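PDB 1TUO: putative phosphomannomutase from Thermus thermophilus, which probably interconverts phosphorylated sugars by shifting a phosphate from one hydroxyl of the sugar to another, with magnesium as cofactor. Local coordinates for residues 10-15 with 32-37; 165-170 with 340-345; 182-185 with 189-192; 357-362 with 367-372. All coordinates share one frame; numbering follows the deposited sequence.

Contact 1. Residues 10-15 with 32-37; sequences APIRFG and LHRLAE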
loop_
_atom_site.group_PDB
_atom_site.type_symbol
_atom_site.label_atom_id
_atom_site.label_comp_id
_atom_site.label_asym_id
_atom_site.label_seq_id
_atom_site.Cartn_x
_atom_site.Cartn_y
_atom_site.Cartn_z
ATOM N N ALA A 10 26.529 -9.692 -12.844
ATOM C CA ALA A 10 25.080 -9.621 -12.957
ATOM C C ALA A 10 24.596 -8.178 -12.891
ATOM O O ALA A 10 24.760 -7.507 -11.875
ATOM C CB ALA A 10 24.432 -10.434 -11.846
ATOM N N PRO A 11 23.997 -7.680 -13.984
ATOM C CA PRO A 11 23.499 -6.303 -13.998
ATOM C C PRO A 11 22.285 -6.160 -13.080
ATOM O O PRO A 11 21.335 -6.937 -13.167
ATOM C CB PRO A 11 23.155 -6.079 -15.468
ATOM C CG PRO A 11 22.729 -7.445 -15.916
ATOM C CD PRO A 11 23.778 -8.332 -15.287
ATOM N N ILE A 12 22.329 -5.169 -12.196
ATOM C CA ILE A 12 21.239 -4.932 -11.257
ATOM C C ILE A 12 20.291 -3.853 -11.764
ATOM O O ILE A 12 20.529 -2.661 -11.556
ATOM C CB ILE A 12 21.784 -4.505 -9.879
ATOM C CG1 ILE A 12 22.655 -5.619 -9.296
ATOM C CG2 ILE A 12 20.635 -4.181 -8.942
ATOM C CD1 ILE A 12 23.331 -5.251 -7.997
ATOM N N ARG A 13 19.217 -4.272 -12.426
ATOM C CA ARG A 13 18.239 -3.331 -12.961
ATOM C C ARG A 13 17.059 -3.180 -12.005
ATOM O O ARG A 13 16.515 -4.168 -11.516
ATOM C CB ARG A 13 17.727 -3.809 -14.323
ATOM C CG ARG A 13 18.825 -4.181 -15.308
ATOM C CD ARG A 13 18.253 -4.479 -16.689
ATOM N NE ARG A 13 19.264 -5.020 -17.596
ATOM C CZ ARG A 13 20.391 -4.396 -17.928
ATOM N NH1 ARG A 13 21.247 -4.976 -18.760
ATOM N NH2 ARG A 13 20.665 -3.195 -17.435
ATOM N N PHE A 14 16.665 -1.939 -11.746
ATOM C CA PHE A 14 15.548 -1.677 -10.850
ATOM C C PHE A 14 14.210 -1.940 -11.530
ATOM O O PHE A 14 14.135 -2.049 -12.754
ATOM C CB PHE A 14 15.592 -0.233 -10.348
ATOM C CG PHE A 14 16.720 0.048 -9.392
ATOM C CD1 PHE A 14 16.724 1.220 -8.638
ATOM C CD2 PHE A 14 17.778 -0.845 -9.247
ATOM C CE1 PHE A 14 17.762 1.495 -7.756
ATOM C CE2 PHE A 14 18.820 -0.577 -8.368
ATOM C CZ PHE A 14 18.811 0.599 -7.621
ATOM N N GLY A 15 13.154 -2.040 -10.726
ATOM C CA GLY A 15 11.831 -2.290 -11.268
ATOM C C GLY A 15 10.771 -1.433 -10.608
ATOM O O GLY A 15 10.200 -1.816 -9.586
ATOM N N LEU A 32 23.202 -6.947 -2.454
ATOM C CA LEU A 32 22.833 -5.933 -1.473
ATOM C C LEU A 32 23.967 -4.916 -1.258
ATOM O O LEU A 32 23.753 -3.719 -1.159
ATOM C CB LEU A 32 22.506 -6.652 -0.160
ATOM C CG LEU A 32 21.947 -5.727 0.923
ATOM C CD1 LEU A 32 23.049 -4.991 1.692
ATOM C CD2 LEU A 32 21.008 -4.649 0.377
ATOM N N HIS A 33 25.208 -5.436 -1.150
ATOM C CA HIS A 33 26.347 -4.542 -0.946
ATOM C C HIS A 33 26.638 -3.685 -2.185
ATOM O O HIS A 33 27.090 -2.551 -2.103
ATOM C CB HIS A 33 27.571 -5.394 -0.600
ATOM C CG HIS A 33 27.581 -5.692 0.879
ATOM N ND1 HIS A 33 27.691 -4.731 1.825
ATOM C CD2 HIS A 33 27.429 -6.930 1.524
ATOM C CE1 HIS A 33 27.605 -5.368 3.007
ATOM N NE2 HIS A 33 27.448 -6.686 2.860
ATOM N N ARG A 34 26.353 -4.195 -3.380
ATOM C CA ARG A 34 26.554 -3.407 -4.587
ATOM C C ARG A 34 25.514 -2.286 -4.580
ATOM O O ARG A 34 25.809 -1.138 -4.930
ATOM C CB ARG A 34 26.377 -4.277 -5.833
ATOM C CG ARG A 34 27.485 -5.296 -6.034
ATOM C CD ARG A 34 27.154 -6.254 -7.173
ATOM N NE ARG A 34 27.021 -5.581 -8.462
ATOM C CZ ARG A 34 26.503 -6.144 -9.548
ATOM N NH1 ARG A 34 26.064 -7.398 -9.500
ATOM N NH2 ARG A 34 26.425 -5.457 -10.684
ATOM N N LEU A 35 24.296 -2.616 -4.160
ATOM C CA LEU A 35 23.236 -1.614 -4.111
ATOM C C LEU A 35 23.557 -0.572 -3.038
ATOM O O LEU A 35 23.320 0.624 -3.236
ATOM C CB LEU A 35 21.885 -2.269 -3.813
ATOM C CG LEU A 35 20.672 -1.332 -3.756
ATOM C CD1 LEU A 35 20.570 -0.529 -5.050
ATOM C CD2 LEU A 35 19.410 -2.150 -3.538
ATOM N N ALA A 36 24.106 -1.023 -1.912
ATOM C CA ALA A 36 24.454 -0.113 -0.822
ATOM C C ALA A 36 25.481 0.905 -1.296
ATOM O O ALA A 36 25.374 2.094 -0.997
ATOM C CB ALA A 36 24.998 -0.890 0.366
ATOM N N GLU A 37 26.477 0.433 -2.040
ATOM C CA GLU A 37 27.518 1.314 -2.561
ATOM C C GLU A 37 26.915 2.368 -3.485
ATOM O O GLU A 37 27.275 3.546 -3.420
ATOM C CB GLU A 37 28.563 0.502 -3.332
ATOM C CG GLU A 37 29.779 1.315 -3.760
ATOM C CD GLU A 37 30.711 1.636 -2.604
ATOM O OE1 GLU A 37 31.568 2.531 -2.764
ATOM O OE2 GLU A 37 30.603 0.988 -1.539
#
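R34 reaches out from its helix and takes the carbonyl of A10 with the end of its guanidinium. NH1 donates to A10 O over 2.7 Å, lying in the carbonyl plane on a lone pair, while NH2 donates to the same oxygen over 2.9 Å from above that plane. A10 O itself lies close to the guanidinium plane, so one acceptor is gripped by two N-H groups, both bonds bent (N-H...O 144° and 135°). I12 adds a second kind of contact: its CD1 methyl sits over the centre of one guanidinium face, 3.6 Å from R34 CZ, and also leans on R34 CB. A salient apolar touch follows further along, where F14 CZ meets L35 CD1 at 3.3 Å, the methyl approaching the ring obliquely.

R34 is bent at its third torsion (62°), which swings the guanidinium out of the line of its aliphatic chain and over I12. NE is fixed from another direction by a hydrogen bond to P141 O, so backbone carbonyls of two separate chain segments hold the charged group and limit its rotation. The backbone N of F14 is bound in turn by E137.

The contact thus lays the extended chain before strand 19-22 against helix 29-45, within the first α/β/α domain of the phosphohexomutase fold. L35 packs from that helix onto V118 and F120 of strand 115-122, F14 rests on I136 of helix 130-138, and L32 and A36 face L68 of helix 61-75.

Contact 2. Residues 165-170 with 340-345; sequences KAHLDL and PEHLPE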
loop_
_atom_site.group_PDB
_atom_site.type_symbol
_atom_site.label_atom_id
_atom_site.label_comp_id
_atom_site.label_asym_id
_atom_site.label_seq_id
_atom_site.Cartn_x
_atom_site.Cartn_y
_atom_site.Cartn_z
ATOM N N LYS A 165 -2.232 9.937 15.624
ATOM C CA LYS A 165 -3.232 10.595 16.457
ATOM C C LYS A 165 -3.666 11.937 15.877
ATOM O O LYS A 165 -4.846 12.284 15.897
ATOM C CB LYS A 165 -2.667 10.800 17.869
ATOM C CG LYS A 165 -3.619 11.482 18.835
ATOM C CD LYS A 165 -2.963 11.731 20.196
ATOM C CE LYS A 165 -1.823 12.732 20.101
ATOM N NZ LYS A 165 -1.243 13.054 21.439
ATOM N N ALA A 166 -2.704 12.679 15.343
ATOM C CA ALA A 166 -2.968 13.995 14.774
ATOM C C ALA A 166 -3.883 13.999 13.552
ATOM O O ALA A 166 -4.334 15.061 13.120
ATOM C CB ALA A 166 -1.645 14.671 14.427
ATOM N N HIS A 167 -4.162 12.825 12.994
ATOM C CA HIS A 167 -5.010 12.743 11.805
ATOM C C HIS A 167 -6.282 11.941 12.026
ATOM O O HIS A 167 -6.958 11.560 11.066
ATOM C CB HIS A 167 -4.216 12.127 10.653
ATOM C CG HIS A 167 -2.922 12.823 10.383
ATOM N ND1 HIS A 167 -2.857 14.144 9.995
ATOM C CD2 HIS A 167 -1.641 12.395 10.479
ATOM C CE1 HIS A 167 -1.593 14.500 9.865
ATOM N NE2 HIS A 167 -0.834 13.457 10.154
ATOM N N LEU A 168 -6.612 11.700 13.288
ATOM C CA LEU A 168 -7.795 10.926 13.629
ATOM C C LEU A 168 -8.692 11.647 14.628
ATOM O O LEU A 168 -8.217 12.426 15.456
ATOM C CB LEU A 168 -7.368 9.573 14.205
ATOM C CG LEU A 168 -6.696 8.622 13.212
ATOM C CD1 LEU A 168 -5.872 7.587 13.954
ATOM C CD2 LEU A 168 -7.765 7.956 12.356
ATOM N N ASP A 169 -9.993 11.395 14.532
ATOM C CA ASP A 169 -10.952 11.997 15.449
ATOM C C ASP A 169 -11.077 10.995 16.591
ATOM O O ASP A 169 -11.881 10.067 16.530
ATOM C CB ASP A 169 -12.303 12.187 14.762
ATOM C CG ASP A 169 -13.263 13.025 15.585
ATOM O OD1 ASP A 169 -13.331 12.812 16.814
ATOM O OD2 ASP A 169 -13.956 13.887 15.001
ATOM N N LEU A 170 -10.266 11.173 17.630
ATOM C CA LEU A 170 -10.281 10.252 18.754
ATOM C C LEU A 170 -11.630 10.207 19.462
ATOM O O LEU A 170 -12.063 9.147 19.910
ATOM C CB LEU A 170 -9.164 10.613 19.742
ATOM C CG LEU A 170 -7.750 10.579 19.144
ATOM C CD1 LEU A 170 -6.729 10.883 20.230
ATOM C CD2 LEU A 170 -7.470 9.210 18.529
ATOM N N PRO A 340 -2.367 12.778 2.144
ATOM C CA PRO A 340 -1.468 13.930 2.013
ATOM C C PRO A 340 -1.018 14.658 3.281
ATOM O O PRO A 340 0.171 14.939 3.442
ATOM C CB PRO A 340 -2.209 14.846 1.027
ATOM C CG PRO A 340 -3.647 14.425 1.153
ATOM C CD PRO A 340 -3.545 12.937 1.271
ATOM N N GLU A 341 -1.946 14.963 4.182
ATOM C CA GLU A 341 -1.579 15.671 5.403
ATOM C C GLU A 341 -0.770 14.815 6.376
ATOM O O GLU A 341 -0.270 15.315 7.384
ATOM C CB GLU A 341 -2.834 16.231 6.088
ATOM C CG GLU A 341 -4.119 15.460 5.809
ATOM C CD GLU A 341 -4.460 14.066 6.284
ATOM O OE1 GLU A 341 -3.944 14.014 7.391
ATOM O OE2 GLU A 341 -5.226 13.203 5.859
ATOM N N HIS A 342 -0.628 13.533 6.048
ATOM C CA HIS A 342 0.114 12.573 6.864
ATOM C C HIS A 342 1.502 12.323 6.262
ATOM O O HIS A 342 2.509 12.832 6.755
ATOM C CB HIS A 342 -0.695 11.267 6.944
ATOM C CG HIS A 342 0.024 10.123 7.596
ATOM N ND1 HIS A 342 0.605 10.213 8.842
ATOM C CD2 HIS A 342 0.206 8.843 7.189
ATOM C CE1 HIS A 342 1.115 9.041 9.176
ATOM N NE2 HIS A 342 0.885 8.190 8.189
ATOM N N LEU A 343 1.541 11.532 5.197
ATOM C CA LEU A 343 2.784 11.192 4.507
ATOM C C LEU A 343 2.448 10.912 3.047
ATOM O O LEU A 343 1.365 10.410 2.747
ATOM C CB LEU A 343 3.411 9.918 5.089
ATOM C CG LEU A 343 4.135 9.870 6.438
ATOM C CD1 LEU A 343 4.421 8.414 6.784
ATOM C CD2 LEU A 343 5.427 10.664 6.378
ATOM N N PRO A 344 3.360 11.254 2.124
ATOM C CA PRO A 344 3.126 11.006 0.698
ATOM C C PRO A 344 3.528 9.556 0.491
ATOM O O PRO A 344 4.451 9.251 -0.269
ATOM C CB PRO A 344 4.082 11.980 0.023
ATOM C CG PRO A 344 5.245 12.001 0.976
ATOM C CD PRO A 344 4.562 12.084 2.325
ATOM N N GLU A 345 2.820 8.671 1.191
ATOM C CA GLU A 345 3.103 7.241 1.176
ATOM C C GLU A 345 1.840 6.419 1.451
ATOM O O GLU A 345 0.871 6.928 2.013
ATOM C CB GLU A 345 4.155 6.953 2.261
ATOM C CG GLU A 345 4.477 5.488 2.495
ATOM C CD GLU A 345 5.290 4.896 1.369
ATOM O OE1 GLU A 345 6.534 4.991 1.419
ATOM O OE2 GLU A 345 4.681 4.347 0.428
#
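Two loops from neighbouring α/β/α domains of the phosphohexomutase fold meet here, and H167 is the residue that bridges them, set against E341 and H342. It is the third residue of a type I turn, K165 to L168, that ends helix 157-165. With CG anti to its carbonyl carbon (chi1 -54°), the imidazole leaves the turn and lies against E341 and H342.

The CB of H342 rests over one face of the H167 ring, 4.1 Å from its centroid, a CH-pi contact. The two imidazoles meet obliquely, planes 72° apart and centroids 5.3 Å apart, with H167 CD2 coming 3.5 Å from H342 ND1. On the same side of the ring, nearer ND1, the E341 side chain runs past H167 in the opposite direction: ND1 lies 2.8 Å from E341 OE1, but the angle is too poor for a hydrogen bond. CE1 comes 2.9 Å from the backbone oxygen E341 O. The stronger polar partners of these two loop residues lie further out, E341 OE2 forming a salt bridge with R278 and H342 NE2 bonding D347. The latter bond probably helps to fix how the H342 ring is turned toward H167.

Beside this pair, L168 packs on L353 and L354 of helix 348-362 and on F196 of helix 192-199; H342 touches L350 of helix 348-362, and L343 leans on F93 of helix 88-97.

Contact 3. Residues 182-185 with 189-192; sequences HDSM and GAGF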
loop_
_atom_site.group_PDB
_atom_site.type_symbol
_atom_site.label_atom_id
_atom_site.label_comp_id
_atom_site.label_asym_id
_atom_site.label_seq_id
_atom_site.Cartn_x
_atom_site.Cartn_y
_atom_site.Cartn_z
ATOM N N HIS A 182 -7.848 -7.930 13.407
ATOM C CA HIS A 182 -6.680 -7.518 12.643
ATOM C C HIS A 182 -5.848 -8.723 12.250
ATOM O O HIS A 182 -5.152 -9.311 13.080
ATOM C CB HIS A 182 -5.792 -6.560 13.440
ATOM C CG HIS A 182 -4.564 -6.128 12.697
ATOM N ND1 HIS A 182 -3.473 -5.560 13.320
ATOM C CD2 HIS A 182 -4.257 -6.182 11.378
ATOM C CE1 HIS A 182 -2.547 -5.283 12.417
ATOM N NE2 HIS A 182 -2.999 -5.650 11.231
ATOM N N ASP A 183 -5.938 -9.070 10.972
ATOM C CA ASP A 183 -5.189 -10.169 10.386
ATOM C C ASP A 183 -3.899 -9.518 9.889
ATOM O O ASP A 183 -3.929 -8.712 8.957
ATOM C CB ASP A 183 -5.998 -10.742 9.222
ATOM C CG ASP A 183 -5.286 -11.854 8.486
ATOM O OD1 ASP A 183 -5.898 -12.370 7.527
ATOM O OD2 ASP A 183 -4.141 -12.214 8.849
ATOM N N SER A 184 -2.783 -9.838 10.541
ATOM C CA SER A 184 -1.484 -9.281 10.166
ATOM C C SER A 184 -0.796 -10.109 9.088
ATOM O O SER A 184 0.217 -9.690 8.528
ATOM C CB SER A 184 -0.577 -9.182 11.398
ATOM O OG SER A 184 -1.032 -8.170 12.279
ATOM N N MET A 185 -1.363 -11.278 8.799
ATOM C CA MET A 185 -0.840 -12.191 7.783
ATOM C C MET A 185 0.611 -12.603 8.035
ATOM O O MET A 185 1.307 -13.023 7.114
ATOM C CB MET A 185 -0.966 -11.559 6.384
ATOM C CG MET A 185 -2.377 -11.093 6.028
ATOM S SD MET A 185 -2.560 -10.531 4.312
ATOM C CE MET A 185 -2.972 -12.104 3.481
ATOM N N GLY A 189 2.626 -5.503 10.151
ATOM C CA GLY A 189 1.613 -4.661 10.769
ATOM C C GLY A 189 1.196 -5.188 12.137
ATOM O O GLY A 189 0.441 -4.535 12.856
ATOM N N ALA A 190 1.700 -6.361 12.511
ATOM C CA ALA A 190 1.347 -6.978 13.790
ATOM C C ALA A 190 1.524 -6.075 15.009
ATOM O O ALA A 190 2.588 -5.486 15.212
ATOM C CB ALA A 190 2.151 -8.269 13.989
ATOM N N GLY A 191 0.464 -5.978 15.807
ATOM C CA GLY A 191 0.492 -5.185 17.024
ATOM C C GLY A 191 0.377 -3.677 16.900
ATOM O O GLY A 191 0.257 -2.986 17.913
ATOM N N PHE A 192 0.391 -3.154 15.680
ATOM C CA PHE A 192 0.320 -1.712 15.504
ATOM C C PHE A 192 -1.030 -1.061 15.763
ATOM O O PHE A 192 -1.086 0.087 16.197
ATOM C CB PHE A 192 0.853 -1.319 14.119
ATOM C CG PHE A 192 2.343 -1.218 14.075
ATOM C CD1 PHE A 192 3.135 -2.364 14.057
ATOM C CD2 PHE A 192 2.966 0.025 14.157
ATOM C CE1 PHE A 192 4.524 -2.275 14.130
ATOM C CE2 PHE A 192 4.357 0.123 14.231
ATOM C CZ PHE A 192 5.134 -1.028 14.220
HETATM O O HOH W 1 0.813 -6.979 8.287
#
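G189 and A190 come back against H182 and S184 in the β-loop-α connection that leads from strand 180-183 of the second α/β/α domain into helix 192-199. G189 begins a type II turn that runs to F192, and its carbonyl oxygen has two neighbours. It accepts the F192 backbone N at 3.1 Å, closing the turn, and lies at the edge of the H182 ring, in its plane, 3.1 Å from CE1. The imidazole is aimed across the loop because CG stands anti to its backbone N (chi1 179°). Its NE2 is hydrogen-bonded to T248, which should fix the ring's rotation and leave the carbon CE1 to meet the carbonyl.

A190 follows, with its CA 3.1 Å from S184 OG, a tight approach of a hydroxyl to a backbone carbon; its CB packs alongside at 3.6 Å from the same OG. S184 OG also hangs over one face of the H182 ring, wedged between the ring and the alanine. G191 supplies the positive phi of 77° that a type II turn takes at its third position, and it is the N-cap residue of the helix. F192 opens that helix and turns its ring away, onto R157 in a cation-pi contact. A water links the two arms of the loop, accepting from G189 N at 3.0 Å and lying 2.8 Å from S184 O, one of several acceptors within its reach.

Contact 4. Residues 357-362 with 367-372; sequences ESVAAT and AEQFKE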
loop_
_atom_site.group_PDB
_atom_site.type_symbol
_atom_site.label_atom_id
_atom_site.label_comp_id
_atom_site.label_asym_id
_atom_site.label_seq_id
_atom_site.Cartn_x
_atom_site.Cartn_y
_atom_site.Cartn_z
ATOM N N GLU A 357 -12.726 4.739 12.166
ATOM C CA GLU A 357 -13.312 6.039 12.492
ATOM C C GLU A 357 -14.623 6.255 11.729
ATOM O O GLU A 357 -15.630 6.656 12.319
ATOM C CB GLU A 357 -12.347 7.178 12.148
ATOM C CG GLU A 357 -12.839 8.559 12.615
ATOM C CD GLU A 357 -11.955 9.700 12.144
ATOM O OE1 GLU A 357 -10.751 9.699 12.473
ATOM O OE2 GLU A 357 -12.464 10.605 11.447
ATOM N N SER A 358 -14.606 5.986 10.423
ATOM C CA SER A 358 -15.794 6.174 9.585
ATOM C C SER A 358 -17.007 5.409 10.109
ATOM O O SER A 358 -18.120 5.938 10.141
ATOM C CB SER A 358 -15.521 5.734 8.135
ATOM O OG SER A 358 -15.443 4.321 8.025
ATOM N N VAL A 359 -16.795 4.166 10.516
ATOM C CA VAL A 359 -17.896 3.358 11.021
ATOM C C VAL A 359 -18.460 3.955 12.307
ATOM O O VAL A 359 -19.677 4.054 12.474
ATOM C CB VAL A 359 -17.446 1.907 11.268
ATOM C CG1 VAL A 359 -18.566 1.114 11.928
ATOM C CG2 VAL A 359 -17.061 1.260 9.933
ATOM N N ALA A 360 -17.577 4.374 13.205
ATOM C CA ALA A 360 -18.010 4.956 14.472
ATOM C C ALA A 360 -18.714 6.299 14.288
ATOM O O ALA A 360 -19.789 6.531 14.851
ATOM C CB ALA A 360 -16.816 5.114 15.402
ATOM N N ALA A 361 -18.115 7.176 13.490
ATOM C CA ALA A 361 -18.674 8.502 13.248
ATOM C C ALA A 361 -19.999 8.487 12.484
ATOM O O ALA A 361 -20.937 9.198 12.850
ATOM C CB ALA A 361 -17.657 9.364 12.508
ATOM N N THR A 362 -20.082 7.686 11.427
ATOM C CA THR A 362 -21.306 7.624 10.636
ATOM C C THR A 362 -22.390 6.782 11.299
ATOM O O THR A 362 -23.580 7.049 11.132
ATOM C CB THR A 362 -21.057 7.037 9.226
ATOM O OG1 THR A 362 -20.648 5.667 9.340
ATOM C CG2 THR A 362 -19.989 7.835 8.494
ATOM N N ALA A 367 -20.374 -1.845 4.784
ATOM C CA ALA A 367 -21.259 -2.271 3.710
ATOM C C ALA A 367 -22.319 -1.206 3.478
ATOM O O ALA A 367 -22.641 -0.872 2.338
ATOM C CB ALA A 367 -21.909 -3.611 4.063
ATOM N N GLU A 368 -22.853 -0.657 4.566
ATOM C CA GLU A 368 -23.873 0.377 4.448
ATOM C C GLU A 368 -23.283 1.683 3.926
ATOM O O GLU A 368 -23.943 2.415 3.185
ATOM C CB GLU A 368 -24.568 0.602 5.793
ATOM C CG GLU A 368 -25.392 -0.597 6.244
ATOM C CD GLU A 368 -26.387 -1.051 5.181
ATOM O OE1 GLU A 368 -27.292 -0.264 4.826
ATOM O OE2 GLU A 368 -26.260 -2.197 4.694
ATOM N N GLN A 369 -22.044 1.980 4.299
ATOM C CA GLN A 369 -21.423 3.201 3.807
ATOM C C GLN A 369 -21.221 3.093 2.303
ATOM O O GLN A 369 -21.428 4.057 1.570
ATOM C CB GLN A 369 -20.073 3.454 4.489
ATOM C CG GLN A 369 -20.177 3.892 5.942
ATOM C CD GLN A 369 -18.822 4.259 6.528
ATOM O OE1 GLN A 369 -18.144 5.148 6.024
ATOM N NE2 GLN A 369 -18.423 3.567 7.592
ATOM N N PHE A 370 -20.823 1.913 1.833
ATOM C CA PHE A 370 -20.615 1.760 0.407
ATOM C C PHE A 370 -21.938 1.827 -0.352
ATOM O O PHE A 370 -21.978 2.315 -1.479
ATOM C CB PHE A 370 -19.893 0.452 0.085
ATOM C CG PHE A 370 -19.520 0.335 -1.361
ATOM C CD1 PHE A 370 -18.607 1.222 -1.925
ATOM C CD2 PHE A 370 -20.142 -0.599 -2.180
ATOM C CE1 PHE A 370 -18.322 1.185 -3.284
ATOM C CE2 PHE A 370 -19.868 -0.647 -3.540
ATOM C CZ PHE A 370 -18.959 0.246 -4.096
ATOM N N LYS A 371 -23.018 1.349 0.265
ATOM C CA LYS A 371 -24.338 1.395 -0.369
ATOM C C LYS A 371 -24.693 2.861 -0.604
ATOM O O LYS A 371 -25.360 3.204 -1.580
ATOM C CB LYS A 371 -25.393 0.755 0.538
ATOM C CG LYS A 371 -25.181 -0.725 0.810
ATOM C CD LYS A 371 -25.374 -1.569 -0.433
ATOM C CE LYS A 371 -25.179 -3.049 -0.119
ATOM N NZ LYS A 371 -25.412 -3.921 -1.310
ATOM N N GLU A 372 -24.235 3.719 0.304
ATOM C CA GLU A 372 -24.471 5.154 0.208
ATOM C C GLU A 372 -23.622 5.702 -0.939
ATOM O O GLU A 372 -24.022 6.636 -1.636
ATOM C CB GLU A 372 -24.102 5.834 1.533
ATOM C CG GLU A 372 -24.154 7.359 1.534
ATOM C CD GLU A 372 -25.568 7.935 1.524
ATOM O OE1 GLU A 372 -26.521 7.246 1.952
ATOM O OE2 GLU A 372 -25.714 9.101 1.102
#
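S358 is met by the amide end of Q369, which reaches over from helix 366-377 to a helix whose short segment axis passes 10.9 Å away at 79°. Q369 NE2 donates to S358 OG at 3.1 Å, nearly straight at 155°, with the hydroxyl close to the amide plane. The serine oxygen sits between backbone N and carbonyl carbon, where it also bonds L355 O, one turn back. Q369 OE1 lies beside S358 CB at 3.4 Å.

Next in the chain, V359 lays CG2 against the same amide, 3.6 Å from NE2, the two side chains crossing at about a right angle. One turn on, T362 gives its hydroxyl to S358 O (2.7 Å), while its own backbone N reaches that oxygen from the opposite face of the carbonyl plane. The same OG1 takes K364 N as a further partner and passes 3.5 Å from Q369 NE2. Q369 runs out extended beyond CG (chi2 -174°), which carries the amide across the gap between the helices. NE2 also bonds K364 O, so the glutamine ties both the helix and the link after it.

These are the last turn of helix 348-362 and the start of helix 366-377, in the third α/β/α domain. Q369 also touches T273, and A361 touches Y277, both of helix 267-280; V359 rests on P242 and F176, and E357 on L173 of helix 170-173.

In the fold
From the N terminus, contact 1 closes first, bringing 10-15 to helix 29-45 within the first α/β/α domain, and it is complete before the others begin. Contact 2 then opens at 165-170 and closes only at 340-345, tying the second domain to the third over 170 residues. Contact 3, 182-185 with 189-192, is a short closure nested inside that long loop. Contact 4 joins two consecutive helices of the third domain after contact 2 has closed. No two of the four cross. Contacts 2 and 4 touch directly, D169 N probably bonding E357 OE1, whereas contacts 1 and 4 lie on opposite sides of the chain's centre, their centres about 45 Å apart.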